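Local structure of N-acetylmuramoyl-L-alanine amidase (Mycolicibacterium smegmatis, 7AGM) at residues 103-117 with 177-191. The protein probably cleaves the amide bond between N-acetylmuramic acid and L-alanine in peptidoglycan, as a zinc-dependent amidase of the Amidase_3 family. Residues are numbered along the deposited sequence; the frame is centred on the assembly and turned at random.
With ZN (zinc ion), chain C.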
ATOM      1  N   ILE A 103      -2.609  -4.151  -7.818  1.00 12.39           N
ATOM      2  CA  ILE A 103      -2.560  -4.441  -6.390  1.00 11.80           C
ATOM      3  C   ILE A 103      -1.971  -3.226  -5.694  1.00 11.53           C
ATOM      4  O   ILE A 103      -0.922  -2.724  -6.105  1.00 12.60           O
ATOM      5  CB  ILE A 103      -1.690  -5.679  -6.112  1.00 12.49           C
ATOM      6  CG1 ILE A 103      -2.222  -6.894  -6.884  1.00 13.00           C
ATOM      7  CG2 ILE A 103      -1.570  -5.924  -4.615  1.00 13.72           C
ATOM      8  CD1 ILE A 103      -1.174  -8.035  -7.038  1.00 13.79           C
ATOM      9  N   VAL A 104      -2.632  -2.751  -4.643  1.00 11.71           N
ATOM     10  CA  VAL A 104      -2.090  -1.650  -3.845  1.00 12.31           C
ATOM     11  C   VAL A 104      -2.111  -2.048  -2.378  1.00 12.36           C
ATOM     12  O   VAL A 104      -3.179  -2.347  -1.830  1.00 13.59           O
ATOM     13  CB  VAL A 104      -2.840  -0.321  -4.055  1.00 13.28           C
ATOM     14  CG1 VAL A 104      -2.189   0.790  -3.226  1.00 14.31           C
ATOM     15  CG2 VAL A 104      -2.876   0.055  -5.527  1.00 14.96           C
ATOM     16  N   SER A 105      -0.942  -2.018  -1.737  1.00 12.64           N
ATOM     17  CA  SER A 105      -0.834  -2.177  -0.296  1.00 13.37           C
ATOM     18  C   SER A 105      -0.631  -0.796   0.306  1.00 12.92           C
ATOM     19  O   SER A 105       0.146   0.005  -0.219  1.00 13.89           O
ATOM     20  CB  SER A 105       0.337  -3.098   0.041  1.00 14.12           C
ATOM     21  OG  SER A 105       0.480  -3.251   1.439  1.00 14.77           O
ATOM     22  N   ILE A 106      -1.376  -0.491   1.365  1.00 13.07           N
ATOM     23  CA  ILE A 106      -1.401   0.845   1.951  1.00 12.92           C
ATOM     24  C   ILE A 106      -0.820   0.781   3.356  1.00 12.89           C
ATOM     25  O   ILE A 106      -1.271  -0.023   4.187  1.00 13.58           O
ATOM     26  CB  ILE A 106      -2.819   1.438   1.933  1.00 14.08           C
ATOM     27  CG1 ILE A 106      -3.290   1.610   0.484  1.00 15.04           C
ATOM     28  CG2 ILE A 106      -2.836   2.771   2.654  1.00 15.50           C
ATOM     29  CD1 ILE A 106      -4.701   2.177   0.350  1.00 16.50           C
ATOM     30  N   HIS A 107       0.178   1.633   3.619  1.00 12.78           N
ATOM     31  CA  HIS A 107       0.953   1.608   4.849  1.00 13.28           C
ATOM     32  C   HIS A 107       1.211   3.026   5.325  1.00 13.98           C
ATOM     33  O   HIS A 107       0.958   4.008   4.616  1.00 14.63           O
ATOM     34  CB  HIS A 107       2.305   0.914   4.653  1.00 12.94           C
ATOM     35  CG  HIS A 107       2.200  -0.572   4.622  1.00 12.46           C
ATOM     36  ND1 HIS A 107       2.574  -1.361   5.685  1.00 13.62           N
ATOM     37  CD2 HIS A 107       1.743  -1.414   3.664  1.00 13.72           C
ATOM     38  CE1 HIS A 107       2.354  -2.628   5.384  1.00 14.31           C
ATOM     39  NE2 HIS A 107       1.853  -2.688   4.161  1.00 13.69           N
ATOM     40  N   ALA A 108       1.759   3.113   6.535  1.00 15.25           N
ATOM     41  CA  ALA A 108       2.343   4.343   7.051  1.00 16.18           C
ATOM     42  C   ALA A 108       3.641   4.000   7.763  1.00 17.81           C
ATOM     43  O   ALA A 108       3.786   2.915   8.334  1.00 19.07           O
ATOM     44  CB  ALA A 108       1.405   5.089   8.007  1.00 16.99           C
ATOM     45  N   ASP A 109       4.575   4.941   7.736  1.00 18.36           N
ATOM     46  CA  ASP A 109       5.967   4.687   8.058  1.00 19.40           C
ATOM     47  C   ASP A 109       6.339   5.257   9.419  1.00 19.57           C
ATOM     48  O   ASP A 109       5.629   6.087  10.000  1.00 18.30           O
ATOM     49  CB  ASP A 109       6.853   5.344   6.996  1.00 21.70           C
ATOM     50  CG  ASP A 109       8.223   4.725   6.909  1.00 32.90           C
ATOM     51  OD1 ASP A 109       8.417   3.593   7.414  1.00 25.80           O
ATOM     52  OD2 ASP A 109       9.106   5.386   6.328  1.00 27.63           O
ATOM     53  N   GLY A 110       7.477   4.791   9.922  1.00 21.57           N
ATOM     54  CA  GLY A 110       8.117   5.392  11.071  1.00 24.89           C
ATOM     55  C   GLY A 110       9.524   5.832  10.729  1.00 28.96           C
ATOM     56  O   GLY A 110      10.407   4.993  10.522  1.00 36.59           O
ATOM     57  N   GLY A 111       9.742   7.140  10.639  1.00 26.43           N
ATOM     58  CA  GLY A 111      11.045   7.681  10.335  1.00 24.89           C
ATOM     59  C   GLY A 111      11.398   8.827  11.261  1.00 23.74           C
ATOM     60  O   GLY A 111      10.680   9.107  12.231  1.00 25.15           O
ATOM     61  N   PRO A 112      12.504   9.512  10.986  1.00 25.63           N
ATOM     62  CA  PRO A 112      12.896  10.656  11.819  1.00 29.37           C
ATOM     63  C   PRO A 112      11.782  11.684  11.867  1.00 27.11           C
ATOM     64  O   PRO A 112      11.169  11.998  10.836  1.00 25.42           O
ATOM     65  CB  PRO A 112      14.136  11.214  11.099  1.00 31.51           C
ATOM     66  CG  PRO A 112      14.060  10.669   9.713  1.00 43.73           C
ATOM     67  CD  PRO A 112      13.418   9.324   9.847  1.00 25.31           C
ATOM     68  N   PRO A 113      11.478  12.221  13.052  1.00 25.17           N
ATOM     69  CA  PRO A 113      10.258  13.036  13.194  1.00 24.70           C
ATOM     70  C   PRO A 113      10.222  14.284  12.330  1.00 23.64           C
ATOM     71  O   PRO A 113       9.124  14.757  12.014  1.00 24.89           O
ATOM     72  CB  PRO A 113      10.210  13.362  14.696  1.00 27.28           C
ATOM     73  CG  PRO A 113      11.601  13.137  15.186  1.00 32.51           C
ATOM     74  CD  PRO A 113      12.183  12.047  14.333  1.00 32.81           C
ATOM     75  N   THR A 114      11.376  14.821  11.917  1.00 23.21           N
ATOM     76  CA  THR A 114      11.398  16.000  11.057  1.00 28.02           C
ATOM     77  C   THR A 114      11.152  15.675   9.588  1.00 23.31           C
ATOM     78  O   THR A 114      10.975  16.600   8.790  1.00 28.49           O
ATOM     79  CB  THR A 114      12.732  16.752  11.184  1.00 29.72           C
ATOM     80  OG1 THR A 114      13.815  15.875  10.846  1.00 31.92           O
ATOM     81  CG2 THR A 114      12.925  17.275  12.606  1.00 31.16           C
ATOM     82  N   GLY A 115      11.140  14.401   9.213  1.00 21.95           N
ATOM     83  CA  GLY A 115      10.898  14.005   7.836  1.00 21.06           C
ATOM     84  C   GLY A 115       9.433  13.659   7.634  1.00 20.42           C
ATOM     85  O   GLY A 115       8.815  13.025   8.484  1.00 20.47           O
ATOM     86  N   ARG A 116       8.886  14.089   6.502  1.00 19.35           N
ATOM     87  CA  ARG A 116       7.492  13.815   6.188  1.00 17.28           C
ATOM     88  C   ARG A 116       7.358  13.496   4.711  1.00 16.74           C
ATOM     89  O   ARG A 116       8.299  13.659   3.924  1.00 16.77           O
ATOM     90  CB  ARG A 116       6.580  14.996   6.542  1.00 17.49           C
ATOM     91  CG  ARG A 116       6.636  16.156   5.549  1.00 18.54           C
ATOM     92  CD  ARG A 116       5.446  17.102   5.700  1.00 19.53           C
ATOM     93  NE  ARG A 116       4.185  16.427   5.416  1.00 19.59           N
ATOM     94  CZ  ARG A 116       3.155  16.974   4.768  1.00 20.38           C
ATOM     95  NH1 ARG A 116       3.218  18.220   4.317  1.00 21.00           N
ATOM     96  NH2 ARG A 116       2.056  16.263   4.568  1.00 20.51           N
ATOM     97  N   GLY A 117       6.179  13.021   4.338  1.00 15.72           N
ATOM     98  CA  GLY A 117       5.855  12.789   2.946  1.00 14.93           C
ATOM     99  C   GLY A 117       5.742  11.309   2.618  1.00 14.06           C
ATOM    100  O   GLY A 117       5.960  10.430   3.454  1.00 15.38           O
ATOM    101  N   PRO A 177       0.548  -6.507 -11.465  1.00 13.12           N
ATOM    102  CA  PRO A 177       1.101  -5.184 -11.134  1.00 13.72           C
ATOM    103  C   PRO A 177       0.796  -4.810  -9.689  1.00 12.11           C
ATOM    104  O   PRO A 177      -0.339  -4.954  -9.223  1.00 13.10           O
ATOM    105  CB  PRO A 177       0.392  -4.248 -12.119  1.00 14.21           C
ATOM    106  CG  PRO A 177       0.081  -5.126 -13.280  1.00 14.33           C
ATOM    107  CD  PRO A 177      -0.274  -6.461 -12.684  1.00 13.48           C
ATOM    108  N   SER A 178       1.822  -4.328  -8.973  1.00 11.74           N
ATOM    109  CA  SER A 178       1.704  -4.175  -7.524  1.00 12.06           C
ATOM    110  C   SER A 178       2.649  -3.097  -7.017  1.00 11.91           C
ATOM    111  O   SER A 178       3.824  -3.063  -7.405  1.00 12.89           O
ATOM    112  CB  SER A 178       2.005  -5.510  -6.834  1.00 13.00           C
ATOM    113  OG  SER A 178       1.799  -5.435  -5.434  1.00 14.37           O
ATOM    114  N   VAL A 179       2.122  -2.206  -6.172  1.00 11.37           N
ATOM    115  CA  VAL A 179       2.926  -1.181  -5.514  1.00 12.01           C
ATOM    116  C   VAL A 179       2.483  -1.099  -4.062  1.00 11.96           C
ATOM    117  O   VAL A 179       1.384  -1.531  -3.698  1.00 12.05           O
ATOM    118  CB  VAL A 179       2.823   0.214  -6.185  1.00 12.55           C
ATOM    119  CG1 VAL A 179       3.321   0.162  -7.651  1.00 12.96           C
ATOM    120  CG2 VAL A 179       1.402   0.770  -6.072  1.00 13.17           C
ATOM    121  N   LEU A 180       3.362  -0.555  -3.223  1.00 12.21           N
ATOM    122  CA  LEU A 180       3.067  -0.340  -1.811  1.00 12.18           C
ATOM    123  C   LEU A 180       3.248   1.144  -1.528  1.00 11.74           C
ATOM    124  O   LEU A 180       4.319   1.700  -1.787  1.00 13.50           O
ATOM    125  CB  LEU A 180       3.978  -1.208  -0.936  1.00 12.98           C
ATOM    126  CG  LEU A 180       3.710  -1.196   0.578  1.00 13.13           C
ATOM    127  CD1 LEU A 180       4.324  -2.420   1.239  1.00 14.71           C
ATOM    128  CD2 LEU A 180       4.218   0.070   1.277  1.00 13.72           C
ATOM    129  N   VAL A 181       2.196   1.792  -1.032  1.00 12.03           N
ATOM    130  CA  VAL A 181       2.225   3.225  -0.763  1.00 12.30           C
ATOM    131  C   VAL A 181       2.442   3.422   0.733  1.00 12.26           C
ATOM    132  O   VAL A 181       1.585   3.045   1.546  1.00 13.29           O
ATOM    133  CB  VAL A 181       0.936   3.923  -1.223  1.00 13.13           C
ATOM    134  CG1 VAL A 181       0.984   5.412  -0.853  1.00 14.72           C
ATOM    135  CG2 VAL A 181       0.697   3.723  -2.714  1.00 14.02           C
ATOM    136  N   GLU A 182       3.589   3.994   1.102  1.00 12.73           N
ATOM    137  CA  GLU A 182       3.804   4.524   2.448  1.00 13.52           C
ATOM    138  C   GLU A 182       3.326   5.975   2.420  1.00 13.75           C
ATOM    139  O   GLU A 182       3.969   6.836   1.809  1.00 14.82           O
ATOM    140  CB  GLU A 182       5.278   4.422   2.854  1.00 15.58           C
ATOM    141  CG  GLU A 182       5.778   3.013   3.130  1.00 17.55           C
ATOM    142  CD  GLU A 182       5.365   2.478   4.483  1.00 20.78           C
ATOM    143  OE1 GLU A 182       4.649   3.198   5.206  1.00 21.34           O
ATOM    144  OE2 GLU A 182       5.761   1.338   4.827  1.00 23.09           O
ATOM    145  N   CYS A 183       2.175   6.240   3.054  1.00 13.48           N
ATOM    146  CA  CYS A 183       1.507   7.530   2.886  1.00 13.77           C
ATOM    147  C   CYS A 183       2.262   8.667   3.553  1.00 14.43           C
ATOM    148  O   CYS A 183       2.212   9.808   3.072  1.00 15.34           O
ATOM    149  CB  CYS A 183       0.086   7.462   3.446  1.00 14.06           C
ATOM    150  SG  CYS A 183      -0.990   6.352   2.509  1.00 15.65           S
ATOM    151  N   GLY A 184       2.951   8.386   4.653  1.00 15.05           N
ATOM    152  CA  GLY A 184       3.610   9.428   5.419  1.00 15.75           C
ATOM    153  C   GLY A 184       4.300   8.822   6.618  1.00 15.84           C
ATOM    154  O   GLY A 184       4.308   7.602   6.808  1.00 16.36           O
ATOM    155  N   ASN A 185       4.866   9.704   7.440  1.00 14.72           N
ATOM    156  CA  ASN A 185       5.616   9.316   8.630  1.00 14.84           C
ATOM    157  C   ASN A 185       4.731   9.563   9.853  1.00 14.97           C
ATOM    158  O   ASN A 185       4.430  10.713  10.186  1.00 15.62           O
ATOM    159  CB  ASN A 185       6.889  10.154   8.708  1.00 15.56           C
ATOM    160  CG  ASN A 185       7.726   9.851   9.938  1.00 17.16           C
ATOM    161  OD1 ASN A 185       7.445   8.910  10.682  1.00 17.80           O
ATOM    162  ND2 ASN A 185       8.783  10.642  10.143  1.00 18.26           N
ATOM    163  N   MET A 186       4.336   8.483  10.531  1.00 15.23           N
ATOM    164  CA  MET A 186       3.487   8.627  11.714  1.00 15.33           C
ATOM    165  C   MET A 186       4.186   9.377  12.839  1.00 16.13           C
ATOM    166  O   MET A 186       3.509   9.877  13.748  1.00 16.16           O
ATOM    167  CB  MET A 186       3.036   7.257  12.227  1.00 15.96           C
ATOM    168  CG  MET A 186       2.302   6.428  11.180  1.00 16.02           C
ATOM    169  SD  MET A 186       1.174   5.204  11.896  1.00 16.82           S
ATOM    170  CE  MET A 186      -0.353   6.144  12.092  1.00 17.23           C
ATOM    171  N   LYS A 187       5.513   9.451  12.808  1.00 16.58           N
ATOM    172  CA  LYS A 187       6.284  10.155  13.823  1.00 17.50           C
ATOM    173  C   LYS A 187       6.447  11.640  13.530  1.00 18.37           C
ATOM    174  O   LYS A 187       7.007  12.359  14.364  1.00 19.95           O
ATOM    175  CB  LYS A 187       7.665   9.510  13.976  1.00 18.57           C
ATOM    176  CG  LYS A 187       7.619   8.014  14.223  1.00 19.28           C
ATOM    177  CD  LYS A 187       6.871   7.692  15.502  1.00 21.12           C
ATOM    178  CE  LYS A 187       6.893   6.198  15.781  1.00 24.16           C
ATOM    179  NZ  LYS A 187       6.028   5.852  16.947  1.00 30.41           N
ATOM    180  N   ASN A 188       5.977  12.115  12.382  1.00 18.31           N
ATOM    181  CA  ASN A 188       6.059  13.518  11.989  1.00 17.33           C
ATOM    182  C   ASN A 188       4.779  14.252  12.401  1.00 17.63           C
ATOM    183  O   ASN A 188       3.682  13.708  12.251  1.00 17.62           O
ATOM    184  CB  ASN A 188       6.241  13.629  10.476  1.00 16.97           C
ATOM    185  CG  ASN A 188       6.125  15.054   9.981  1.00 16.59           C
ATOM    186  OD1 ASN A 188       5.074  15.469   9.499  1.00 16.37           O
ATOM    187  ND2 ASN A 188       7.208  15.813  10.098  1.00 17.36           N
ATOM    188  N   PRO A 189       4.882  15.484  12.919  1.00 17.75           N
ATOM    189  CA  PRO A 189       3.664  16.184  13.374  1.00 18.24           C
ATOM    190  C   PRO A 189       2.636  16.461  12.286  1.00 17.76           C
ATOM    191  O   PRO A 189       1.430  16.416  12.571  1.00 17.40           O
ATOM    192  CB  PRO A 189       4.209  17.475  14.002  1.00 19.76           C
ATOM    193  CG  PRO A 189       5.588  17.120  14.451  1.00 20.07           C
ATOM    194  CD  PRO A 189       6.110  16.129  13.414  1.00 19.35           C
ATOM    195  N   VAL A 190       3.062  16.769  11.057  1.00 17.76           N
ATOM    196  CA  VAL A 190       2.094  17.047   9.999  1.00 16.91           C
ATOM    197  C   VAL A 190       1.415  15.759   9.545  1.00 15.56           C
ATOM    198  O   VAL A 190       0.180  15.663   9.508  1.00 15.81           O
ATOM    199  CB  VAL A 190       2.750  17.771   8.809  1.00 17.59           C
ATOM    200  CG1 VAL A 190       1.701  18.068   7.753  1.00 17.65           C
ATOM    201  CG2 VAL A 190       3.463  19.048   9.255  1.00 18.44           C
ATOM    202  N   ASP A 191       2.212  14.749   9.180  1.00 15.72           N
ATOM    203  CA  ASP A 191       1.626  13.515   8.664  1.00 15.24           C
ATOM    204  C   ASP A 191       0.744  12.847   9.712  1.00 15.28           C
ATOM    205  O   ASP A 191      -0.347  12.359   9.394  1.00 15.67           O
ATOM    206  CB  ASP A 191       2.717  12.544   8.193  1.00 15.64           C
ATOM    207  CG  ASP A 191       3.417  12.987   6.914  1.00 16.00           C
ATOM    208  OD1 ASP A 191       2.991  13.965   6.268  1.00 16.19           O
ATOM    209  OD2 ASP A 191       4.404  12.315   6.552  1.00 15.94           O
TER
HETATM  210 ZN    ZN C 301       3.391  -0.895   7.495  0.86 17.59          ZN
HETATM  211  O   HOH W   1       4.776   0.609   7.138  1.00 21.69           O
HETATM  212  O   HOH W   2       8.175   1.394   6.018  1.00 34.67           O
HETATM  213  O   HOH W   3       4.905  -0.856   9.013  1.00 45.81           O
HETATM  214  O   HOH W   4       5.111  -2.237   7.043  1.00 25.69           O
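H107 and E182 sit side by side on neighbouring parallel strands, 103-109 and 178-185, in the middle of the six-stranded mixed sheet of the Amidase_3 fold, at the zinc site. Backbone bonds alternate from I103 N to P177 O up to C183 N to H107 O; a beta bulge then shifts the register by one, and D109 N bonds to G184 O. H107 ND1 binds the zinc at 2.0 Å, with H17 and E52 completing the protein ligands, while L180 CD1 packs 3.7 Å from H107 CD2. The E182 chain bends at chi2 (-78°), bringing its carboxylate beside H107 CB. E182 is linked to the metal through a water: its OE2 accepts, at 2.6 Å, from a zinc-bound water that also donates to A108 O. On the opposite face, V104 CG1 meets V181 CG2.

Beyond the strands, N185 OD1, in an Asx turn, takes G111 N and K187 N from opposite faces of its amide, while ND2 donates to G115 O at 2.9 Å. N188 caps helix 189-196 through OD1, and its ND2 holds P113 O. V190 CG1 covers one face of the R116 guanidinium. R116 NE and NH2 both grip D191 OD1; D191 OD2 takes N185 N on its anti side and G117 N, 2.9 Å away, on its syn lone pair.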